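Side-chain contacts in chemotaxis protein cheA (Thermotoga maritima, PDB 1TQG), which probably carries the phosphoryl group of bacterial chemotaxis signalling on a histidine of its phosphotransfer domain, passing it from the kinase to response regulators: residues E68-K73 / S77-T82; G8-E13 / M55-M60; K15-N20 / L45-G50. One frame throughout, in Å; residues are numbered along the deposited sequence.

Four helices in sequence make up the chain, and the three contacts join neighbouring parts of that bundle. Starting from the N terminus, helix 3-30 supplies G8-E13 to contact 2 and K15-N20 to contact 3. Contact 3 closes first, where L45-G50 on helix 35-55 comes back alongside; contact 2 closes at M55-M60, so contact 3 is nested inside its loop, with centres about 10 Å apart. Contact 1 follows in series, a short closure between the end of helix 58-75 and the loop leading to helix 83-103. It meets contact 3 through E68, which engages H46 and K49, and lies on the other side of the chain's centre from contact 2.

Contact 1. Residues E68-K73 / S77-T82; sequences ENILDK and SEIKIT
K73 and I70, on the last turns of helix 58-75, meet E78 and I79 of the following loop in a local, surface-lying helix-termination contact. Its one hydrogen bond across the segments runs from E78 N to K73 O, 2.9 Å long, with an N-H...O angle of 157°. S77, in a left-handed backbone conformation, turns the chain so that this amide can reach back.

The side chains of E78 and K73 then cross at about a right angle. E78 adopts two conformers; in one of them a carboxylate oxygen rests against the aliphatic part of the lysine, with E78 OE2 3.3 Å from K73 CG, whereas K73 NZ is 6.2 Å from the same oxygen, too far for a salt bridge. This part of the contact is therefore not firmly fixed.

I79 provides the apolar half. Its CG1 is placed between the backbone N and carbonyl carbon (chi1 69°), and the extended chain beyond carries CD1 against the side of the last turns. There CD1 approaches I70 O at 3.6 Å, K73 CB at 3.9 Å and I70 CG2 at 4.0 Å, covering backbone and side chain together. I79 also touches A74, while I70 packs onto L85 and I89 of helix 83-103. At the far end of the loop, T82 OG1 accepts from L85 N, an N-cap of that helix. With S77 (positive phi) as C-prime residue, the bonds S77 N to A74 O and E78 N to K73 O form the Schellman motif that ends helix 58-75.

Contact 2. Residues G8-E13 / M55-M60; sequences GVFVDE and MGFSSM
F10 projects from helix 3-30 toward the turn that joins helices 35-55 and 58-75, its CA 8.6 Å from that of M55, while G56, with positive phi, and F57, the centre of an inverse gamma turn, bend the opposing chain around its ring. With CG anti to the backbone N (chi1 175°), the F10 ring extends into this bend. F57 presents its edge to one face of F10 in a T-shaped stack: the planes stand at 88° and the centroids are 5.2 Å apart. F57 CE2 makes the nearest approach, 3.7 Å from F10 CE2 and offset toward the rim.

Two methionines add sulfur-aromatic contacts. M60, its chain extended, comes from the opposite direction and brings SD in the ring plane to 3.7 Å from F10 CZ, an edge contact. M55 has two conformers; in one, bent at chi2 and chi3, its CG lies 3.5 Å from F10 CD1 and its SD is set obliquely to the ring, so F57 and M60 are the firmer partners. Cohesion here thus rests on dispersion and the weak electrostatics of rings and sulfur, without hydrogen bonds between the segments.

Contact 3. Residues K15-N20 / L45-G50; sequences KEYLQN and LHTLKG
Y17 lays one face of its ring against the methyl group of T47, the two side chains crossing at about a right angle. T47 CG2 stands 3.7 Å from the ring centroid and 17° off the normal, a CH-pi contact displaced slightly toward the hydroxyl end, where Y17 CZ is the nearest atom at 3.6 Å. The threonine's first torsion explains this choice of branch: CG2 is anti to the backbone N and faces the tyrosine, while OG1 lies beside that N (chi1 -70°) and bonds back to R43 O.

L48 packs at the base of the tyrosine. Its CD2 comes nearest to Y17 CB, at 3.8 Å, while CD1 turns to L18 CD2 at 3.9 Å, the two leucines again crossing nearly perpendicularly. Elsewhere on L45-G50, H46 is probably the phosphoryl-accepting histidine, as in other Hpt domains; its ND1 bonds to E68 OE1, and K49 NZ pairs with E68 OE2.

The short helical segments run nearly antiparallel, at 158°, with axes 9.9 Å apart. L18 continues onto I96 and T97 of helix 83-103, and L48 onto C64 of helix 58-75, so this pairing reaches both remaining helices of the bundle.

Contact 1. Residues E68-K73 / S77-T82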
loop_
_atom_site.group_PDB
_atom_site.type_symbol
_atom_site.label_atom_id
_atom_site.label_comp_id
_atom_site.label_asym_id
_atom_site.label_seq_id
_atom_site.Cartn_x
_atom_site.Cartn_y
_atom_site.Cartn_z
ATOM N N GLU A 68 -6.185 -2.654 -0.621
ATOM C CA GLU A 68 -6.064 -3.445 -1.839
ATOM C C GLU A 68 -7.492 -3.683 -2.374
ATOM O O GLU A 68 -7.616 -3.684 -3.618
ATOM C CB GLU A 68 -5.231 -4.703 -1.674
ATOM C CG GLU A 68 -5.871 -6.003 -1.472
ATOM C CD GLU A 68 -4.919 -7.153 -1.219
ATOM O OE1 GLU A 68 -3.826 -7.183 -1.783
ATOM O OE2 GLU A 68 -5.335 -8.087 -0.483
ATOM N N ASN A 69 -8.482 -3.918 -1.519
ATOM C CA ASN A 69 -9.821 -4.135 -2.007
ATOM C C ASN A 69 -10.337 -2.949 -2.748
ATOM O O ASN A 69 -11.089 -3.114 -3.754
ATOM C CB ASN A 69 -10.780 -4.435 -0.814
ATOM C CG ASN A 69 -10.612 -5.808 -0.259
ATOM O OD1 ASN A 69 -10.001 -6.706 -0.846
ATOM N ND2 ASN A 69 -11.096 -6.013 0.945
ATOM N N ILE A 70 -10.046 -1.717 -2.354
ATOM C CA ILE A 70 -10.445 -0.501 -3.108
ATOM C C ILE A 70 -9.827 -0.571 -4.501
ATOM O O ILE A 70 -10.555 -0.407 -5.488
ATOM C CB ILE A 70 -10.045 0.730 -2.350
ATOM C CG1 ILE A 70 -10.706 0.833 -0.967
ATOM C CG2 ILE A 70 -10.367 1.955 -3.209
ATOM C CD1 ILE A 70 -10.101 1.934 -0.095
ATOM N N LEU A 71 -8.507 -0.798 -4.585
ATOM C CA LEU A 71 -7.863 -0.821 -5.885
ATOM C C LEU A 71 -8.291 -1.981 -6.725
ATOM O O LEU A 71 -8.339 -1.856 -7.963
ATOM C CB LEU A 71 -6.318 -0.780 -5.790
ATOM C CG LEU A 71 -5.643 0.548 -5.494
ATOM C CD1 LEU A 71 -5.760 1.519 -6.686
ATOM C CD2 LEU A 71 -6.144 1.215 -4.248
ATOM N N ASP A 72 -8.660 -3.093 -6.094
ATOM C CA ASP A 72 -9.147 -4.251 -6.830
ATOM C C ASP A 72 -10.503 -3.989 -7.439
ATOM O O ASP A 72 -10.774 -4.330 -8.596
ATOM C CB ASP A 72 -9.154 -5.406 -5.835
ATOM C CG ASP A 72 -8.872 -6.754 -6.451
ATOM O OD1 ASP A 72 -8.621 -6.882 -7.662
ATOM O OD2 ASP A 72 -8.872 -7.723 -5.665
ATOM N N LYS A 73 -11.372 -3.337 -6.671
ATOM C CA LYS A 73 -12.668 -2.887 -7.252
ATOM C C LYS A 73 -12.399 -1.970 -8.434
ATOM O O LYS A 73 -13.017 -2.097 -9.495
ATOM C CB LYS A 73 -13.519 -2.270 -6.170
ATOM C CG LYS A 73 -14.101 -3.267 -5.140
ATOM C CD LYS A 73 -14.914 -2.482 -4.104
ATOM C CE LYS A 73 -15.540 -3.426 -3.113
ATOM N NZ LYS A 73 -15.774 -2.785 -1.789
ATOM N N SER A 77 -13.211 -2.193 -12.730
ATOM C CA SER A 77 -14.159 -1.157 -13.112
ATOM C C SER A 77 -15.444 -1.223 -12.332
ATOM O O SER A 77 -16.484 -0.774 -12.770
ATOM C CB SER A 77 -14.458 -1.229 -14.633
ATOM O OG SER A 77 -13.316 -0.877 -15.371
ATOM N N GLU A 78 -15.391 -1.655 -11.071
ATOM C CA GLU A 78 -16.528 -1.701 -10.184
ATOM C C GLU A 78 -16.819 -0.350 -9.550
ATOM O O GLU A 78 -17.943 -0.063 -9.173
ATOM C CB GLU A 78 -16.330 -2.798 -9.125
ATOM C CG GLU A 78 -16.270 -4.236 -9.619
ATOM C CD GLU A 78 -15.645 -5.303 -8.781
ATOM O OE1 GLU A 78 -15.294 -6.413 -9.281
ATOM O OE2 GLU A 78 -15.478 -5.095 -7.569
ATOM N N ILE A 79 -15.742 0.415 -9.395
ATOM C CA ILE A 79 -15.776 1.756 -8.846
ATOM C C ILE A 79 -14.770 2.639 -9.599
ATOM O O ILE A 79 -13.844 2.106 -10.210
ATOM C CB ILE A 79 -15.448 1.827 -7.353
ATOM C CG1 ILE A 79 -13.982 1.491 -7.056
ATOM C CG2 ILE A 79 -16.324 0.893 -6.542
ATOM C CD1 ILE A 79 -13.537 1.573 -5.603
ATOM N N LYS A 80 -14.953 3.932 -9.548
ATOM C CA LYS A 80 -14.080 4.874 -10.250
ATOM C C LYS A 80 -13.142 5.496 -9.203
ATOM O O LYS A 80 -13.476 5.634 -8.023
ATOM C CB LYS A 80 -14.969 5.897 -10.948
ATOM C CG LYS A 80 -15.588 5.356 -12.261
ATOM C CD LYS A 80 -16.674 6.223 -12.838
ATOM C CE LYS A 80 -17.055 5.795 -14.260
ATOM N NZ LYS A 80 -18.234 6.483 -14.830
ATOM N N ILE A 81 -11.957 5.840 -9.702
ATOM C CA ILE A 81 -11.009 6.604 -8.858
ATOM C C ILE A 81 -11.438 8.037 -8.731
ATOM O O ILE A 81 -11.475 8.770 -9.735
ATOM C CB ILE A 81 -9.582 6.534 -9.476
ATOM C CG1 ILE A 81 -9.020 5.114 -9.580
ATOM C CG2 ILE A 81 -8.645 7.466 -8.740
ATOM C CD1 ILE A 81 -8.876 4.437 -8.249
ATOM N N THR A 82 -11.921 8.486 -7.606
ATOM C CA THR A 82 -12.380 9.883 -7.599
ATOM C C THR A 82 -11.402 10.619 -6.707
ATOM O O THR A 82 -10.570 9.989 -6.067
ATOM C CB THR A 82 -13.794 9.922 -7.013
ATOM O OG1 THR A 82 -13.709 9.229 -5.747
ATOM C CG2 THR A 82 -14.768 9.197 -7.917
#

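Contact 2. Residues G8-E13 / M55-M60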
loop_
_atom_site.group_PDB
_atom_site.type_symbol
_atom_site.label_atom_id
_atom_site.label_comp_id
_atom_site.label_asym_id
_atom_site.label_seq_id
_atom_site.Cartn_x
_atom_site.Cartn_y
_atom_site.Cartn_z
ATOM N N GLY A 8 14.442 -4.714 10.612
ATOM C CA GLY A 8 15.065 -3.650 9.822
ATOM C C GLY A 8 14.918 -3.880 8.340
ATOM O O GLY A 8 14.648 -2.962 7.553
ATOM N N VAL A 9 15.079 -5.129 7.918
ATOM C CA VAL A 9 14.910 -5.482 6.505
ATOM C C VAL A 9 13.439 -5.253 6.071
ATOM O O VAL A 9 13.158 -4.670 5.018
ATOM C CB VAL A 9 15.339 -6.916 6.226
ATOM C CG1 VAL A 9 14.970 -7.321 4.795
ATOM C CG2 VAL A 9 16.833 -7.096 6.463
ATOM N N PHE A 10 12.500 -5.723 6.873
ATOM C CA PHE A 10 11.110 -5.506 6.648
ATOM C C PHE A 10 10.780 -4.005 6.471
ATOM O O PHE A 10 10.059 -3.640 5.519
ATOM C CB PHE A 10 10.288 -6.088 7.806
ATOM C CG PHE A 10 8.812 -5.815 7.719
ATOM C CD1 PHE A 10 7.999 -6.651 6.999
ATOM C CD2 PHE A 10 8.247 -4.797 8.406
ATOM C CE1 PHE A 10 6.627 -6.421 6.944
ATOM C CE2 PHE A 10 6.897 -4.492 8.272
ATOM C CZ PHE A 10 6.079 -5.340 7.556
ATOM N N VAL A 11 11.282 -3.188 7.377
ATOM C CA VAL A 11 10.965 -1.733 7.262
ATOM C C VAL A 11 11.576 -1.170 5.988
ATOM O O VAL A 11 10.926 -0.417 5.267
ATOM C CB VAL A 11 11.457 -1.022 8.557
ATOM C CG1 VAL A 11 11.315 0.486 8.363
ATOM C CG2 VAL A 11 10.664 -1.429 9.760
ATOM N N ASP A 12 12.821 -1.556 5.649
ATOM C CA ASP A 12 13.459 -1.036 4.441
ATOM C C ASP A 12 12.675 -1.450 3.207
ATOM O O ASP A 12 12.452 -0.663 2.253
ATOM C CB ASP A 12 14.903 -1.561 4.402
ATOM C CG ASP A 12 15.711 -1.166 3.229
ATOM O OD1 ASP A 12 15.913 0.039 2.993
ATOM O OD2 ASP A 12 16.159 -2.020 2.438
ATOM N N GLU A 13 12.278 -2.705 3.154
ATOM C CA GLU A 13 11.528 -3.183 1.988
ATOM C C GLU A 13 10.181 -2.498 1.892
ATOM O O GLU A 13 9.704 -2.077 0.821
ATOM C CB GLU A 13 11.377 -4.694 2.032
ATOM C CG GLU A 13 12.732 -5.399 1.875
ATOM C CD GLU A 13 12.949 -5.826 0.439
ATOM O OE1 GLU A 13 14.151 -6.092 0.177
ATOM O OE2 GLU A 13 12.066 -5.964 -0.450
ATOM N N MET A 55 5.154 -11.648 8.778
ATOM C CA MET A 55 5.645 -11.164 10.060
ATOM C C MET A 55 4.594 -11.325 11.140
ATOM O O MET A 55 4.844 -11.068 12.317
ATOM C CB MET A 55 6.113 -9.724 9.936
ATOM C CG MET A 55 7.189 -9.530 8.848
ATOM S SD MET A 55 8.776 -10.383 9.099
ATOM C CE MET A 55 9.478 -9.283 10.320
ATOM N N GLY A 56 3.361 -11.673 10.795
ATOM C CA GLY A 56 2.245 -11.765 11.713
ATOM C C GLY A 56 1.738 -10.399 12.175
ATOM O O GLY A 56 1.173 -10.277 13.252
ATOM N N PHE A 57 1.910 -9.377 11.359
ATOM C CA PHE A 57 1.466 -8.039 11.700
ATOM C C PHE A 57 0.009 -7.858 11.263
ATOM O O PHE A 57 -0.257 -7.356 10.170
ATOM C CB PHE A 57 2.392 -6.982 11.118
ATOM C CG PHE A 57 3.807 -7.004 11.654
ATOM C CD1 PHE A 57 4.135 -7.667 12.837
ATOM C CD2 PHE A 57 4.787 -6.393 10.941
ATOM C CE1 PHE A 57 5.473 -7.657 13.273
ATOM C CE2 PHE A 57 6.100 -6.331 11.350
ATOM C CZ PHE A 57 6.402 -6.973 12.526
ATOM N N SER A 58 -0.893 -8.303 12.087
ATOM C CA SER A 58 -2.296 -8.431 11.778
ATOM C C SER A 58 -2.933 -7.121 11.354
ATOM O O SER A 58 -3.647 -7.114 10.363
ATOM C CB SER A 58 -2.965 -9.056 13.048
ATOM O OG SER A 58 -2.369 -8.428 14.176
ATOM N N SER A 59 -2.709 -6.074 12.125
ATOM C CA SER A 59 -3.382 -4.817 11.832
ATOM C C SER A 59 -2.846 -4.246 10.523
ATOM O O SER A 59 -3.639 -3.713 9.758
ATOM C CB SER A 59 -3.216 -3.802 12.995
ATOM O OG SER A 59 -3.975 -4.313 14.089
ATOM N N MET A 60 -1.537 -4.354 10.280
ATOM C CA MET A 60 -1.035 -3.827 9.029
ATOM C C MET A 60 -1.611 -4.652 7.887
ATOM O O MET A 60 -1.987 -4.110 6.829
ATOM C CB MET A 60 0.516 -3.838 8.987
ATOM C CG MET A 60 1.078 -3.421 7.640
ATOM S SD MET A 60 2.879 -3.428 7.690
ATOM C CE MET A 60 3.240 -3.387 5.913
#

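Contact 3. Residues K15-N20 / L45-G50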
loop_
_atom_site.group_PDB
_atom_site.type_symbol
_atom_site.label_atom_id
_atom_site.label_comp_id
_atom_site.label_asym_id
_atom_site.label_seq_id
_atom_site.Cartn_x
_atom_site.Cartn_y
_atom_site.Cartn_z
ATOM N N LYS A 15 9.292 0.411 2.982
ATOM C CA LYS A 15 9.468 1.781 2.503
ATOM C C LYS A 15 9.637 1.863 0.994
ATOM O O LYS A 15 9.142 2.847 0.436
ATOM C CB LYS A 15 10.616 2.421 3.251
ATOM C CG LYS A 15 10.239 2.721 4.671
ATOM C CD LYS A 15 11.338 3.472 5.430
ATOM C CE LYS A 15 10.732 4.046 6.684
ATOM N NZ LYS A 15 10.123 5.395 6.616
ATOM N N GLU A 16 10.282 0.922 0.371
ATOM C CA GLU A 16 10.362 0.948 -1.079
ATOM C C GLU A 16 9.003 0.912 -1.715
ATOM O O GLU A 16 8.703 1.667 -2.654
ATOM C CB GLU A 16 11.239 -0.244 -1.542
ATOM C CG GLU A 16 11.253 -0.492 -3.010
ATOM C CD GLU A 16 12.229 -1.633 -3.297
ATOM O OE1 GLU A 16 13.420 -1.582 -2.861
ATOM O OE2 GLU A 16 11.662 -2.551 -3.953
ATOM N N TYR A 17 8.128 0.021 -1.201
ATOM C CA TYR A 17 6.784 -0.139 -1.754
ATOM C C TYR A 17 5.910 1.057 -1.448
ATOM O O TYR A 17 5.134 1.488 -2.306
ATOM C CB TYR A 17 6.101 -1.442 -1.279
ATOM C CG TYR A 17 6.737 -2.610 -2.000
ATOM C CD1 TYR A 17 6.495 -2.916 -3.328
ATOM C CD2 TYR A 17 7.710 -3.364 -1.316
ATOM C CE1 TYR A 17 7.101 -3.955 -4.016
ATOM C CE2 TYR A 17 8.334 -4.432 -1.980
ATOM C CZ TYR A 17 8.013 -4.693 -3.311
ATOM O OH TYR A 17 8.621 -5.731 -3.947
ATOM N N LEU A 18 6.067 1.645 -0.261
ATOM C CA LEU A 18 5.318 2.873 0.033
ATOM C C LEU A 18 5.766 3.996 -0.868
ATOM O O LEU A 18 4.910 4.801 -1.293
ATOM C CB LEU A 18 5.502 3.205 1.525
ATOM C CG LEU A 18 4.868 2.192 2.516
ATOM C CD1 LEU A 18 5.396 2.532 3.891
ATOM C CD2 LEU A 18 3.360 2.236 2.434
ATOM N N GLN A 19 7.037 4.116 -1.234
ATOM C CA GLN A 19 7.486 5.125 -2.200
ATOM C C GLN A 19 6.908 4.872 -3.573
ATOM O O GLN A 19 6.415 5.819 -4.232
ATOM C CB GLN A 19 9.040 5.223 -2.226
ATOM C CG GLN A 19 9.581 6.393 -3.046
ATOM C CD GLN A 19 9.164 7.734 -2.463
ATOM O OE1 GLN A 19 9.533 8.094 -1.348
ATOM N NE2 GLN A 19 8.362 8.420 -3.255
ATOM N N ASN A 20 6.875 3.625 -3.975
ATOM C CA ASN A 20 6.260 3.284 -5.261
ATOM C C ASN A 20 4.819 3.709 -5.284
ATOM O O ASN A 20 4.320 4.235 -6.235
ATOM C CB ASN A 20 6.301 1.756 -5.502
ATOM C CG ASN A 20 7.688 1.237 -5.739
ATOM O OD1 ASN A 20 8.640 1.958 -5.984
ATOM N ND2 ASN A 20 7.763 -0.084 -5.670
ATOM N N LEU A 45 0.187 -2.666 -2.912
ATOM C CA LEU A 45 -0.584 -2.958 -1.708
ATOM C C LEU A 45 -0.636 -4.435 -1.433
ATOM O O LEU A 45 -0.613 -4.857 -0.263
ATOM C CB LEU A 45 -1.995 -2.365 -1.821
ATOM C CG LEU A 45 -2.041 -0.834 -1.711
ATOM C CD1 LEU A 45 -3.358 -0.342 -2.304
ATOM C CD2 LEU A 45 -1.811 -0.386 -0.306
ATOM N N HIS A 46 -0.784 -5.246 -2.468
ATOM C CA HIS A 46 -0.856 -6.688 -2.300
ATOM C C HIS A 46 0.477 -7.195 -1.774
ATOM O O HIS A 46 0.514 -8.059 -0.876
ATOM C CB HIS A 46 -1.226 -7.294 -3.686
ATOM C CG HIS A 46 -1.425 -8.760 -3.550
ATOM N ND1 HIS A 46 -2.480 -9.292 -2.879
ATOM C CD2 HIS A 46 -0.773 -9.802 -4.086
ATOM C CE1 HIS A 46 -2.461 -10.561 -2.931
ATOM N NE2 HIS A 46 -1.418 -10.952 -3.629
ATOM N N THR A 47 1.598 -6.680 -2.273
ATOM C CA THR A 47 2.910 -7.090 -1.769
ATOM C C THR A 47 3.030 -6.717 -0.287
ATOM O O THR A 47 3.486 -7.492 0.572
ATOM C CB THR A 47 4.083 -6.447 -2.558
ATOM O OG1 THR A 47 4.114 -7.028 -3.868
ATOM C CG2 THR A 47 5.420 -6.748 -1.925
ATOM N N LEU A 48 2.627 -5.491 0.076
ATOM C CA LEU A 48 2.686 -5.083 1.506
ATOM C C LEU A 48 1.846 -5.981 2.374
ATOM O O LEU A 48 2.272 -6.342 3.466
ATOM C CB LEU A 48 2.273 -3.624 1.602
ATOM C CG LEU A 48 3.246 -2.558 1.072
ATOM C CD1 LEU A 48 2.530 -1.233 0.911
ATOM C CD2 LEU A 48 4.454 -2.468 1.984
ATOM N N LYS A 49 0.668 -6.364 1.910
ATOM C CA LYS A 49 -0.193 -7.250 2.691
ATOM C C LYS A 49 0.518 -8.550 2.950
ATOM O O LYS A 49 0.481 -9.110 4.062
ATOM C CB LYS A 49 -1.487 -7.511 1.918
ATOM C CG LYS A 49 -2.556 -8.304 2.677
ATOM C CD LYS A 49 -3.699 -8.707 1.812
ATOM C CE LYS A 49 -3.453 -9.739 0.736
ATOM N NZ LYS A 49 -4.648 -10.402 0.160
ATOM N N GLY A 50 1.125 -9.103 1.913
ATOM C CA GLY A 50 1.807 -10.371 2.072
ATOM C C GLY A 50 3.025 -10.293 2.990
ATOM O O GLY A 50 3.293 -11.214 3.780
#